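Side-chain contacts in probable thiol peroxidase (Chromobacterium violaceum, PDB 3KEB), which probably reduces peroxides as a redoxin-family thiol peroxidase, although its chain contains no cysteine: residues 26-31 against 141-146; 55-60 against 125-130. All coordinates share one frame; numbering follows the deposited sequence.

Overall arrangement
Both contacts belong to one thioredoxin-like domain of the redoxin family and lie beside the same central mixed sheet, in which strands 51-55 and 139-143 are antiparallel neighbours. Interaction 1 (26-31 with 141-146) lays the loop before strand 32-35 on the C-terminal part of strand 139-143. Interaction 2 (55-60 with 125-130) brings together the loop leaving strand 51-55 and the one following helix 119-122. In chain order they run 26-31, 55-60, 125-130, 141-146, so interaction 2 is nested within the loop that interaction 1 closes. Their centres are about 20 Å apart, on opposite sides of the chain's centre, and their nearest atoms about 6 Å. They thus lie toward opposite ends of this strand pair.

Interaction 1. Residues 26-31 against 141-146; sequences DYLPSF and ILADAA
Leu28 carries most of this contact, reaching from a loop onto Ile141 and Ala143 of strand 139-143. Its CB points toward the strand, and CG, anti to the carbonyl carbon (chi1 -64°), continues that way to lie 4.0 Å from Ala143 CB. There the chain forks: CD1 rests 3.7 Å from the same Ala143 CB, while CD2 lies 3.8 Å from Ile141 CG2, the leucine and isoleucine side chains passing alongside in opposite directions. The small alanine lets the branched leucine come close to the strand, and the CG2 methyl of the isoleucine meets its second branch. Leu28 also touches Ile53 and Val149, so it covers three adjacent strands of the thioredoxin-like sheet.

Farther out, Tyr27 turns the edge of its ring to the backbone of Ala146, with CD1 3.4 Å from Ala146 O, which lies near the ring plane. The turn carrying this carbonyl is shaped by Asp144: OD1 accepts a weak bond from Ala146 N (2.9 Å) as well as a hydrogen bond from Val148 N, while OD2 binds His150. With no hydrogen bond between the segments, their cohesion should come mainly from burial of apolar branches.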
loop_
_atom_site.group_PDB
_atom_site.type_symbol
_atom_site.label_atom_id
_atom_site.label_comp_id
_atom_site.label_asym_id
_atom_site.label_seq_id
_atom_site.Cartn_x
_atom_site.Cartn_y
_atom_site.Cartn_z
ATOM N N ASP A 26 -5.331 -21.979 18.268
ATOM C CA ASP A 26 -4.088 -21.203 18.236
ATOM C C ASP A 26 -4.244 -19.839 18.910
ATOM O O ASP A 26 -5.333 -19.220 18.861
ATOM C CB ASP A 26 -3.606 -20.924 16.793
ATOM C CG ASP A 26 -3.117 -22.127 16.050
ATOM O OD1 ASP A 26 -2.976 -23.229 16.633
ATOM O OD2 ASP A 26 -2.818 -21.931 14.830
ATOM N N TYR A 27 -3.160 -19.352 19.516
ATOM C CA TYR A 27 -3.033 -17.944 19.891
ATOM C C TYR A 27 -2.611 -17.177 18.631
ATOM O O TYR A 27 -1.791 -17.681 17.847
ATOM C CB TYR A 27 -2.019 -17.748 21.009
ATOM C CG TYR A 27 -2.520 -18.133 22.389
ATOM C CD1 TYR A 27 -3.157 -17.196 23.222
ATOM C CD2 TYR A 27 -2.364 -19.404 22.868
ATOM C CE1 TYR A 27 -3.590 -17.545 24.500
ATOM C CE2 TYR A 27 -2.802 -19.745 24.139
ATOM C CZ TYR A 27 -3.426 -18.806 24.939
ATOM O OH TYR A 27 -3.858 -19.176 26.198
ATOM N N LEU A 28 -3.234 -16.023 18.389
ATOM C CA LEU A 28 -2.853 -15.184 17.237
ATOM C C LEU A 28 -1.375 -14.882 17.222
ATOM O O LEU A 28 -0.745 -14.563 18.297
ATOM C CB LEU A 28 -3.645 -13.886 17.193
ATOM C CG LEU A 28 -5.164 -13.904 16.980
ATOM C CD1 LEU A 28 -5.771 -12.593 17.383
ATOM C CD2 LEU A 28 -5.529 -14.281 15.536
ATOM N N PRO A 29 -0.766 -14.979 16.028
ATOM C CA PRO A 29 0.613 -14.459 15.908
ATOM C C PRO A 29 0.670 -12.969 16.159
ATOM O O PRO A 29 -0.267 -12.249 15.819
ATOM C CB PRO A 29 1.001 -14.774 14.438
ATOM C CG PRO A 29 0.183 -15.970 14.091
ATOM C CD PRO A 29 -1.180 -15.644 14.790
ATOM N N SER A 30 1.772 -12.518 16.762
ATOM C CA SER A 30 1.972 -11.124 17.019
ATOM C C SER A 30 2.068 -10.411 15.693
ATOM O O SER A 30 2.395 -11.005 14.664
ATOM C CB SER A 30 3.228 -10.890 17.849
ATOM O OG SER A 30 4.345 -11.294 17.086
ATOM N N PHE A 31 1.718 -9.146 15.690
ATOM C CA PHE A 31 1.931 -8.320 14.509
ATOM C C PHE A 31 2.372 -6.918 14.918
ATOM O O PHE A 31 2.100 -6.475 16.051
ATOM C CB PHE A 31 0.691 -8.334 13.569
ATOM C CG PHE A 31 -0.601 -7.814 14.159
ATOM C CD1 PHE A 31 -1.699 -8.689 14.304
ATOM C CD2 PHE A 31 -0.792 -6.467 14.462
ATOM C CE1 PHE A 31 -2.901 -8.233 14.785
ATOM C CE2 PHE A 31 -2.013 -5.990 14.994
ATOM C CZ PHE A 31 -3.075 -6.859 15.125
ATOM N N ILE A 141 -10.699 -14.279 10.609
ATOM C CA ILE A 141 -10.334 -14.983 11.852
ATOM C C ILE A 141 -11.059 -14.393 13.029
ATOM O O ILE A 141 -10.950 -13.205 13.302
ATOM C CB ILE A 141 -8.833 -14.834 12.165
ATOM C CG1 ILE A 141 -7.974 -15.328 11.018
ATOM C CG2 ILE A 141 -8.444 -15.583 13.487
ATOM C CD1 ILE A 141 -6.478 -15.025 11.195
ATOM N N LEU A 142 -11.841 -15.224 13.703
ATOM C CA LEU A 142 -12.530 -14.863 14.929
ATOM C C LEU A 142 -11.654 -15.317 16.099
ATOM O O LEU A 142 -11.331 -16.519 16.233
ATOM C CB LEU A 142 -13.874 -15.575 15.029
ATOM C CG LEU A 142 -14.643 -15.460 16.332
ATOM C CD1 LEU A 142 -15.119 -14.020 16.575
ATOM C CD2 LEU A 142 -15.793 -16.535 16.359
ATOM N N ALA A 143 -11.329 -14.350 16.966
ATOM C CA ALA A 143 -10.502 -14.603 18.181
ATOM C C ALA A 143 -11.167 -13.981 19.387
ATOM O O ALA A 143 -11.849 -12.937 19.282
ATOM C CB ALA A 143 -9.074 -14.045 18.026
ATOM N N ASP A 144 -11.032 -14.638 20.524
ATOM C CA ASP A 144 -11.555 -14.083 21.767
ATOM C C ASP A 144 -10.632 -13.018 22.373
ATOM O O ASP A 144 -9.609 -12.659 21.789
ATOM C CB ASP A 144 -11.888 -15.198 22.749
ATOM C CG ASP A 144 -10.703 -16.033 23.154
ATOM O OD1 ASP A 144 -9.557 -15.533 23.144
ATOM O OD2 ASP A 144 -10.967 -17.212 23.537
ATOM N N ALA A 145 -10.952 -12.545 23.569
ATOM C CA ALA A 145 -10.195 -11.468 24.161
ATOM C C ALA A 145 -8.802 -11.933 24.611
ATOM O O ALA A 145 -7.899 -11.099 24.749
ATOM C CB ALA A 145 -10.955 -10.853 25.330
ATOM N N ALA A 146 -8.614 -13.259 24.762
ATOM C CA ALA A 146 -7.299 -13.845 25.021
ATOM C C ALA A 146 -6.467 -14.081 23.738
ATOM O O ALA A 146 -5.373 -14.668 23.789
ATOM C CB ALA A 146 -7.489 -15.222 25.791
#

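Interaction 2. Residues 55-60 against 125-130; sequences TLLSVD and VLITEY
Thr55, in strand 51-55 of the thioredoxin-like sheet, on the way to the loop before helix 67-77, meets Val125 from the loop after helix 119-122. The two beta-branched side chains reach toward each other tip to tip. Thr55 OG1 lies 4.1 Å from Val125 CG1, and the methyls Thr55 CG2 and Val125 CG2 are 4.4 Å apart. Since CG1 is a methyl, the OG1 approach is a van der Waals contact; the hydroxyl itself is hydrogen-bonded to Ser137 O. With chi1 at 53°, OG1 sits between the backbone N and the carbonyl carbon, while the methyl lies anti to the carbonyl carbon. Threonine thus suits a buried place with two demands: its oxygen satisfies a backbone carbonyl, and its methyl adds to the apolar surface beside valine.

This strand-loop-helix unit corresponds to the one that carries the peroxidatic cysteine in related thiol peroxidases; here the loop contains no cysteine. It continues into Leu57, whose backbone turns sharply and whose CD2 extends to 4.5 Å from Ile127 CD1. That loose meeting of methyls at the ends of two buried, extended side chains is entirely apolar.

Beyond Leu57 the loop folds into an ST turn. Ser58 OG accepts a nearly straight bond from Asp60 N (2.8 Å, 165°), so the short serine side chain ties down the backbone two residues on. Asp91 grips the same turn, hydrogen-bonding Ser58 OG through OD1 and Val59 N through OD2. Asp60 then faces the dimer partner, its OD1 forming a salt bridge with Arg98 of the second subunit and its OD2 a hydrogen bond with Ser95 of that subunit.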
loop_
_atom_site.group_PDB
_atom_site.type_symbol
_atom_site.label_atom_id
_atom_site.label_comp_id
_atom_site.label_asym_id
_atom_site.label_seq_id
_atom_site.Cartn_x
_atom_site.Cartn_y
_atom_site.Cartn_z
ATOM N N THR A 55 -8.543 -9.964 6.376
ATOM C CA THR A 55 -7.642 -9.478 5.350
ATOM C C THR A 55 -8.456 -9.346 4.070
ATOM O O THR A 55 -9.293 -10.194 3.745
ATOM C CB THR A 55 -6.464 -10.424 5.153
ATOM O OG1 THR A 55 -6.964 -11.779 4.906
ATOM C CG2 THR A 55 -5.554 -10.377 6.375
ATOM N N LEU A 56 -8.295 -8.202 3.415
ATOM C CA LEU A 56 -8.915 -7.925 2.102
ATOM C C LEU A 56 -7.780 -7.698 1.138
ATOM O O LEU A 56 -6.568 -7.568 1.566
ATOM C CB LEU A 56 -9.829 -6.675 2.163
ATOM C CG LEU A 56 -10.951 -6.559 3.216
ATOM C CD1 LEU A 56 -11.506 -5.141 3.288
ATOM C CD2 LEU A 56 -12.032 -7.555 2.930
ATOM N N LEU A 57 -8.062 -7.848 -0.157
ATOM C CA LEU A 57 -7.056 -7.481 -1.152
ATOM C C LEU A 57 -6.727 -6.020 -1.029
ATOM O O LEU A 57 -5.554 -5.541 -0.859
ATOM C CB LEU A 57 -7.478 -7.839 -2.580
ATOM C CG LEU A 57 -7.619 -9.301 -2.914
ATOM C CD1 LEU A 57 -8.144 -9.493 -4.374
ATOM C CD2 LEU A 57 -6.164 -9.999 -2.704
ATOM N N SER A 58 -7.774 -5.172 -1.033
ATOM C CA SER A 58 -7.514 -3.824 -0.848
ATOM C C SER A 58 -8.939 -3.116 -0.603
ATOM O O SER A 58 -9.879 -3.702 -1.008
ATOM C CB SER A 58 -7.104 -3.176 -2.146
ATOM O OG SER A 58 -7.278 -1.718 -2.148
ATOM N N VAL A 59 -8.997 -2.027 0.129
ATOM C CA VAL A 59 -10.221 -1.170 0.258
ATOM C C VAL A 59 -10.616 -0.454 -1.044
ATOM O O VAL A 59 -11.731 0.108 -1.137
ATOM C CB VAL A 59 -10.085 -0.064 1.372
ATOM C CG1 VAL A 59 -9.993 -0.655 2.764
ATOM C CG2 VAL A 59 -8.889 0.904 1.108
ATOM N N ASP A 60 -9.782 -0.535 -2.069
ATOM C CA ASP A 60 -10.093 -0.005 -3.374
ATOM C C ASP A 60 -10.431 -1.068 -4.399
ATOM O O ASP A 60 -10.478 -0.797 -5.586
ATOM C CB ASP A 60 -8.953 0.909 -3.812
ATOM C CG ASP A 60 -8.976 2.226 -3.078
ATOM O OD1 ASP A 60 -10.016 2.920 -3.198
ATOM O OD2 ASP A 60 -7.987 2.596 -2.441
ATOM N N VAL A 125 -1.170 -15.674 4.475
ATOM C CA VAL A 125 -1.976 -14.948 3.483
ATOM C C VAL A 125 -1.102 -14.335 2.404
ATOM O O VAL A 125 -1.552 -13.443 1.674
ATOM C CB VAL A 125 -2.919 -13.913 4.158
ATOM C CG1 VAL A 125 -4.040 -14.586 5.035
ATOM C CG2 VAL A 125 -2.179 -12.827 4.993
ATOM N N LEU A 126 0.129 -14.814 2.297
ATOM C CA LEU A 126 1.074 -14.300 1.305
ATOM C C LEU A 126 0.779 -14.816 -0.114
ATOM O O LEU A 126 0.782 -16.006 -0.333
ATOM C CB LEU A 126 2.517 -14.681 1.683
ATOM C CG LEU A 126 3.668 -14.263 0.709
ATOM C CD1 LEU A 126 3.665 -12.735 0.557
ATOM C CD2 LEU A 126 5.032 -14.809 1.141
ATOM N N ILE A 127 0.625 -13.902 -1.050
ATOM C CA ILE A 127 0.554 -14.191 -2.505
ATOM C C ILE A 127 1.836 -13.610 -3.136
ATOM O O ILE A 127 2.190 -12.446 -2.890
ATOM C CB ILE A 127 -0.730 -13.573 -3.149
ATOM C CG1 ILE A 127 -2.024 -14.142 -2.512
ATOM C CG2 ILE A 127 -0.789 -13.848 -4.671
ATOM C CD1 ILE A 127 -3.277 -13.395 -2.821
ATOM N N THR A 128 2.573 -14.427 -3.890
ATOM C CA THR A 128 3.733 -13.907 -4.616
ATOM C C THR A 128 3.602 -13.918 -6.153
ATOM O O THR A 128 4.540 -13.461 -6.819
ATOM C CB THR A 128 5.004 -14.699 -4.281
ATOM O OG1 THR A 128 4.765 -16.071 -4.624
ATOM C CG2 THR A 128 5.376 -14.580 -2.781
ATOM N N GLU A 129 2.525 -14.484 -6.720
ATOM C CA GLU A 129 2.397 -14.545 -8.193
ATOM C C GLU A 129 1.501 -13.500 -8.790
ATOM O O GLU A 129 0.501 -13.149 -8.212
ATOM C CB GLU A 129 1.840 -15.897 -8.636
ATOM C CG GLU A 129 2.680 -17.031 -8.221
ATOM C CD GLU A 129 2.346 -18.315 -8.952
ATOM O OE1 GLU A 129 1.563 -18.288 -9.932
ATOM O OE2 GLU A 129 2.900 -19.359 -8.532
ATOM N N TYR A 130 1.854 -13.061 -10.001
ATOM C CA TYR A 130 1.027 -12.185 -10.836
ATOM C C TYR A 130 -0.363 -12.784 -10.931
ATOM O O TYR A 130 -0.466 -14.017 -11.137
ATOM C CB TYR A 130 1.632 -12.103 -12.292
ATOM C CG TYR A 130 0.688 -11.476 -13.294
ATOM C CD1 TYR A 130 0.523 -10.097 -13.350
ATOM C CD2 TYR A 130 -0.062 -12.258 -14.184
ATOM C CE1 TYR A 130 -0.377 -9.513 -14.227
ATOM C CE2 TYR A 130 -0.943 -11.664 -15.108
ATOM C CZ TYR A 130 -1.098 -10.287 -15.120
ATOM O OH TYR A 130 -1.968 -9.653 -15.990
#